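Local atomic coordinates of phytase (Citrobacter braakii, PDB entry 3ZHC), a protein that belongs to the histidine phosphatase superfamily, branch 2, and has a mixed beta-sheet domain accompanied by a largely helical part. Residues Asn193-Glu198 with Ser206-Leu211; Val226-Ala231 with Phe275-Arg280. The protein carries 2 engineered substitutions. All coordinates share one frame; numbering follows the deposited sequence.

Contact 1. Residues Asn193-Glu198 with Ser206-Leu211. With FMT (formic acid), chain P.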
loop_
_atom_site.group_PDB
_atom_site.type_symbol
_atom_site.label_atom_id
_atom_site.label_comp_id
_atom_site.label_asym_id
_atom_site.label_seq_id
_atom_site.Cartn_x
_atom_site.Cartn_y
_atom_site.Cartn_z
ATOM N N ASN B 193 -13.510 -21.447 2.802
ATOM C CA ASN B 193 -14.827 -21.809 3.388
ATOM C C ASN B 193 -14.557 -22.409 4.767
ATOM O O ASN B 193 -14.993 -23.502 5.085
ATOM C CB ASN B 193 -15.659 -22.733 2.469
ATOM C CG ASN B 193 -17.168 -22.755 2.846
ATOM O OD1 ASN B 193 -17.688 -21.809 3.491
ATOM N ND2 ASN B 193 -17.880 -23.841 2.438
ATOM N N PHE B 194 -13.803 -21.634 5.565
ATOM C CA PHE B 194 -13.278 -22.046 6.877
ATOM C C PHE B 194 -14.356 -22.441 7.873
ATOM O O PHE B 194 -14.180 -23.418 8.596
ATOM C CB PHE B 194 -12.377 -20.916 7.456
ATOM C CG PHE B 194 -11.777 -21.225 8.811
ATOM C CD1 PHE B 194 -10.858 -22.268 8.963
ATOM C CD2 PHE B 194 -12.124 -20.454 9.946
ATOM C CE1 PHE B 194 -10.287 -22.561 10.220
ATOM C CE2 PHE B 194 -11.561 -20.734 11.202
ATOM C CZ PHE B 194 -10.639 -21.792 11.346
ATOM N N SER B 195 -15.463 -21.678 7.891
ATOM C CA SER B 195 -16.621 -21.935 8.785
ATOM C C SER B 195 -17.183 -23.359 8.673
ATOM O O SER B 195 -17.711 -23.897 9.640
ATOM C CB SER B 195 -17.756 -20.930 8.503
ATOM O OG SER B 195 -17.359 -19.611 8.812
ATOM N N GLN B 196 -17.072 -23.955 7.475
ATOM C CA GLN B 196 -17.568 -25.314 7.214
ATOM C C GLN B 196 -16.487 -26.416 7.329
ATOM O O GLN B 196 -16.761 -27.563 7.001
ATOM C CB GLN B 196 -18.214 -25.374 5.827
ATOM C CG GLN B 196 -19.226 -24.271 5.534
ATOM C CD GLN B 196 -20.318 -24.191 6.564
ATOM O OE1 GLN B 196 -20.519 -23.135 7.202
ATOM N NE2 GLN B 196 -21.031 -25.304 6.761
ATOM N N SER B 197 -15.276 -26.066 7.797
ATOM C CA SER B 197 -14.171 -27.039 7.944
ATOM C C SER B 197 -14.212 -27.772 9.298
ATOM O O SER B 197 -14.951 -27.383 10.206
ATOM C CB SER B 197 -12.809 -26.347 7.769
ATOM O OG SER B 197 -12.489 -25.513 8.880
ATOM N N GLU B 198 -13.398 -28.824 9.408
ATOM C CA GLU B 198 -13.270 -29.629 10.642
ATOM C C GLU B 198 -12.786 -28.782 11.851
ATOM O O GLU B 198 -13.152 -29.065 12.993
ATOM C CB GLU B 198 -12.326 -30.819 10.398
ATOM C CG GLU B 198 -12.262 -31.884 11.525
ATOM C CD GLU B 198 -13.584 -32.706 11.704
ATOM O OE1 GLU B 198 -14.452 -32.712 10.784
ATOM O OE2 GLU B 198 -13.731 -33.348 12.780
ATOM N N SER B 206 -21.767 -16.268 18.527
ATOM C CA SER B 206 -22.415 -15.078 17.889
ATOM C C SER B 206 -21.616 -14.552 16.702
ATOM O O SER B 206 -22.156 -14.311 15.615
ATOM C CB SER B 206 -22.592 -13.950 18.917
ATOM O OG SER B 206 -23.216 -14.430 20.111
ATOM N N THR B 207 -20.319 -14.381 16.937
ATOM C CA THR B 207 -19.381 -13.981 15.918
ATOM C C THR B 207 -18.967 -15.203 15.066
ATOM O O THR B 207 -19.373 -16.339 15.329
ATOM C CB THR B 207 -18.139 -13.339 16.558
ATOM O OG1 THR B 207 -17.604 -14.217 17.557
ATOM C CG2 THR B 207 -18.493 -11.984 17.204
ATOM N N LYS B 208 -18.165 -14.949 14.048
ATOM C CA LYS B 208 -17.589 -16.002 13.194
ATOM C C LYS B 208 -16.595 -16.907 13.887
ATOM O O LYS B 208 -15.952 -16.516 14.866
ATOM C CB LYS B 208 -16.827 -15.354 12.009
ATOM C CG LYS B 208 -17.554 -15.338 10.695
ATOM C CD LYS B 208 -16.945 -16.315 9.706
ATOM C CE LYS B 208 -15.655 -15.732 9.124
ATOM N NZ LYS B 208 -14.792 -16.780 8.623
ATOM N N CYS B 209 -16.472 -18.124 13.358
ATOM C CA CYS B 209 -15.344 -18.979 13.659
ATOM C C CYS B 209 -14.185 -18.346 12.841
ATOM O O CYS B 209 -14.331 -18.153 11.638
ATOM C CB CYS B 209 -15.599 -20.412 13.232
ATOM S SG CYS B 209 -14.237 -21.533 13.569
ATOM N N THR B 210 -13.068 -18.015 13.492
ATOM C CA THR B 210 -11.920 -17.362 12.803
ATOM C C THR B 210 -10.601 -18.122 12.985
ATOM O O THR B 210 -10.427 -18.870 13.948
ATOM C CB THR B 210 -11.736 -15.890 13.259
ATOM O OG1 THR B 210 -11.389 -15.853 14.639
ATOM C CG2 THR B 210 -13.008 -15.074 13.017
ATOM N N LEU B 211 -9.688 -17.925 12.034
ATOM C CA LEU B 211 -8.366 -18.595 12.051
ATOM C C LEU B 211 -7.477 -18.157 13.209
ATOM O O LEU B 211 -6.879 -19.013 13.859
ATOM C CB LEU B 211 -7.604 -18.425 10.701
ATOM C CG LEU B 211 -7.780 -19.556 9.692
ATOM C CD1 LEU B 211 -7.294 -19.160 8.295
ATOM C CD2 LEU B 211 -7.044 -20.791 10.195
HETATM C C FMT P . -15.738 -18.802 6.035
HETATM O O1 FMT P . -15.994 -17.724 5.568
HETATM O O2 FMT P . -15.283 -18.895 7.168
HETATM O O HOH W 1 -18.639 -19.452 11.966
#

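Contact 2. Residues Val226-Ala231 with Phe275-Arg280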
loop_
_atom_site.group_PDB
_atom_site.type_symbol
_atom_site.label_atom_id
_atom_site.label_comp_id
_atom_site.label_asym_id
_atom_site.label_seq_id
_atom_site.Cartn_x
_atom_site.Cartn_y
_atom_site.Cartn_z
ATOM N N VAL B 226 13.892 -18.087 13.778
ATOM C CA VAL B 226 12.770 -17.278 14.224
ATOM C C VAL B 226 11.507 -17.752 13.492
ATOM O O VAL B 226 11.559 -18.056 12.294
ATOM C CB VAL B 226 13.034 -15.775 13.963
ATOM C CG1 VAL B 226 11.819 -14.961 14.251
ATOM C CG2 VAL B 226 14.210 -15.283 14.820
ATOM N N SER B 227 10.387 -17.816 14.209
ATOM C CA SER B 227 9.112 -18.227 13.615
ATOM C C SER B 227 7.942 -17.638 14.363
ATOM O O SER B 227 8.064 -17.274 15.531
ATOM C CB SER B 227 8.994 -19.755 13.584
ATOM O OG SER B 227 8.864 -20.274 14.861
ATOM N N LEU B 228 6.806 -17.551 13.670
ATOM C CA LEU B 228 5.544 -17.077 14.238
ATOM C C LEU B 228 4.457 -18.118 13.917
ATOM O O LEU B 228 3.616 -17.909 12.997
ATOM C CB LEU B 228 5.213 -15.690 13.688
ATOM C CG LEU B 228 3.948 -14.992 14.186
ATOM C CD1 LEU B 228 3.894 -14.922 15.725
ATOM C CD2 LEU B 228 3.869 -13.609 13.561
ATOM N N PRO B 229 4.460 -19.252 14.657
ATOM C CA PRO B 229 3.483 -20.311 14.387
ATOM C C PRO B 229 2.085 -19.965 14.870
ATOM O O PRO B 229 1.944 -19.259 15.850
ATOM C CB PRO B 229 4.030 -21.499 15.188
ATOM C CG PRO B 229 5.354 -21.070 15.709
ATOM C CD PRO B 229 5.319 -19.631 15.793
ATOM N N GLY B 230 1.079 -20.486 14.174
ATOM C CA GLY B 230 -0.343 -20.199 14.443
ATOM C C GLY B 230 -1.001 -19.788 13.143
ATOM O O GLY B 230 -0.505 -20.119 12.059
ATOM N N ALA B 231 -2.105 -19.069 13.237
ATOM C CA ALA B 231 -2.816 -18.592 12.039
ATOM C C ALA B 231 -1.903 -17.760 11.120
ATOM O O ALA B 231 -2.074 -17.792 9.914
ATOM C CB ALA B 231 -4.035 -17.810 12.415
ATOM N N PHE B 275 6.620 -12.388 6.288
ATOM C CA PHE B 275 8.010 -12.228 5.800
ATOM C C PHE B 275 8.636 -10.898 6.294
ATOM O O PHE B 275 9.829 -10.827 6.554
ATOM C CB PHE B 275 8.081 -12.339 4.252
ATOM C CG PHE B 275 8.300 -13.742 3.763
ATOM C CD1 PHE B 275 7.368 -14.726 4.015
ATOM C CD2 PHE B 275 9.452 -14.079 3.070
ATOM C CE1 PHE B 275 7.581 -16.064 3.562
ATOM C CE2 PHE B 275 9.667 -15.359 2.626
ATOM C CZ PHE B 275 8.717 -16.370 2.877
ATOM N N ASP B 276 7.803 -9.860 6.416
ATOM C CA ASP B 276 8.236 -8.586 6.947
ATOM C C ASP B 276 8.755 -8.767 8.399
ATOM O O ASP B 276 9.876 -8.360 8.729
ATOM C CB ASP B 276 7.102 -7.579 6.891
ATOM C CG ASP B 276 7.556 -6.153 7.184
ATOM O OD1 ASP B 276 8.780 -5.861 7.175
ATOM O OD2 ASP B 276 6.667 -5.315 7.421
ATOM N N LEU B 277 7.925 -9.391 9.241
ATOM C CA LEU B 277 8.288 -9.672 10.628
ATOM C C LEU B 277 9.486 -10.627 10.756
ATOM O O LEU B 277 10.463 -10.315 11.436
ATOM C CB LEU B 277 7.093 -10.268 11.402
ATOM C CG LEU B 277 5.905 -9.365 11.671
ATOM C CD1 LEU B 277 4.868 -10.126 12.467
ATOM C CD2 LEU B 277 6.322 -8.058 12.423
ATOM N N LEU B 278 9.412 -11.777 10.103
ATOM C CA LEU B 278 10.443 -12.836 10.298
ATOM C C LEU B 278 11.731 -12.683 9.493
ATOM O O LEU B 278 12.761 -13.228 9.905
ATOM C CB LEU B 278 9.833 -14.243 10.044
ATOM C CG LEU B 278 8.679 -14.677 10.967
ATOM C CD1 LEU B 278 8.232 -16.112 10.596
ATOM C CD2 LEU B 278 9.026 -14.586 12.477
ATOM N N GLN B 279 11.688 -11.952 8.366
ATOM C CA GLN B 279 12.875 -11.819 7.473
ATOM C C GLN B 279 13.376 -10.399 7.204
ATOM O O GLN B 279 14.561 -10.235 6.874
ATOM C CB GLN B 279 12.582 -12.507 6.136
ATOM C CG GLN B 279 12.169 -14.015 6.261
ATOM C CD GLN B 279 13.304 -14.938 6.733
ATOM O OE1 GLN B 279 14.478 -14.528 6.839
ATOM N NE2 GLN B 279 12.958 -16.199 7.018
ATOM N N ARG B 280 12.508 -9.376 7.328
ATOM C CA ARG B 280 12.942 -7.972 7.090
ATOM C C ARG B 280 13.308 -7.184 8.385
ATOM O O ARG B 280 13.993 -6.162 8.303
ATOM C CB ARG B 280 11.903 -7.191 6.295
ATOM C CG ARG B 280 11.444 -7.858 4.976
ATOM C CD ARG B 280 10.963 -6.823 3.905
ATOM N NE ARG B 280 10.353 -5.660 4.542
ATOM C CZ ARG B 280 10.848 -4.412 4.595
ATOM N NH1 ARG B 280 12.009 -4.053 4.004
ATOM N NH2 ARG B 280 10.147 -3.489 5.249
#

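Contact 1. Residues Asn193-Glu198 with Ser206-Leu211
Phe194 lays one ring face over Leu211, whose CG sits 4.0 Å from the ring centroid and only 12° off the normal, a CH-pi contact placed over the middle of the ring. Leu211 CD2 continues the overlap toward the CE1 and CZ end of the ring, 3.7 Å from Phe194 CE1. A chi1 of 180° swings the phenyl group away from its own nitrogen and across to the 206-211 backbone. There Phe194 CE2 comes obliquely to within 3.3 Å of Thr210 C, while the carbonyl O of Cys209 lies at the ring edge, near its plane and 3.6 Å from Phe194 CD2. Cys209 SG also approaches obliquely, 3.7 Å from Phe194 CE2, and is disulfide-bonded to Cys200. Both segments belong to one disulfide-bridged loop between helices 182-192 and 211-214; Asn193 is the C-prime residue of the Schellman motif ending the first helix, and Thr210 the N-cap of the second. No direct hydrogen bond spans the segments; a formic acid molecule, probably from the crystallisation liquor, and a water join them. Ser195 N and Lys208 NZ (2.6 Å) donate to formic acid O2, and Ser195 OG adds a third bond (2.7 Å) in the conformer modelled here, Ser195 having been deposited in two. The water accepts from Cys209 N and donates weakly to Ser195 OG. The lysine chain bends at chi2 and chi3 to bring its amino group there, and that group also forms a salt bridge with Glu189. Lys208 also makes backbone hydrogen bonds to the second subunit.

Contact 2. Residues Val226-Ala231 with Phe275-Arg280
Leu278 pushes its two methyl branches against the 226-228 backbone and the valine beside it. Its CD2 meets Val226 CG1 at 3.3 Å, tighter than a usual carbon-carbon contact, although Val226 was deposited in two conformers and the closeness is therefore doubtful in detail. The other branch, CD1, rests on the main chain, 3.7 Å from Leu228 N. The preceding residue, Leu277, offers CD1 to Leu228 CD2 at 3.8 Å, the two side chains crossing at a slant. Leu228 has CG anti to its own nitrogen (chi1 -178°), which carries the isobutyl group out toward the helix. No hydrogen bond crosses between the segments; aliphatic groups pack on one another and on the main chain. Further out, helix 159-169 supplies Val162 and Ile166 against Val226, with Ile166 also touching Leu277, and Ile174 and Tyr177 of helix 174-180 pack on Leu228 and Leu277 respectively. The strand is kept in place by backbone bonding of Ser227 with Lys220 in its hairpin partner. On the helix, Asp276 OD1 pairs with Arg280 NE at 3.1 Å and also with Arg169, linking this pi-widened turn (276-280) to helix 159-169. Together these elements form a small hydrophobic core in which a two-stranded antiparallel hairpin, 220-222 with 225-227, packs against the 275-280 region of helix 260-280 in the helical portion of this histidine phosphatase fold.

Contact 1 closes before contact 2 opens along the chain, and their centres lie about 24 Å apart on the same side of the chain's centre. They nevertheless touch: Leu211 O packs against Ala231 CB at 3.4 Å, and the Leu211 side chain also meets Ala231 and Leu234 of helix 231-247. Segment 226-231 runs into the first residue of that helix, with Gly230 at its N-cap, so the starts of helices 211-214 and 231-247 adjoin each other. Contact 1 is peripheral, its centre about 32 Å from that of the chain, and reaches the second subunit; contact 2, at about 15 Å, is touched by no other chain. The formic acid belongs to contact 1.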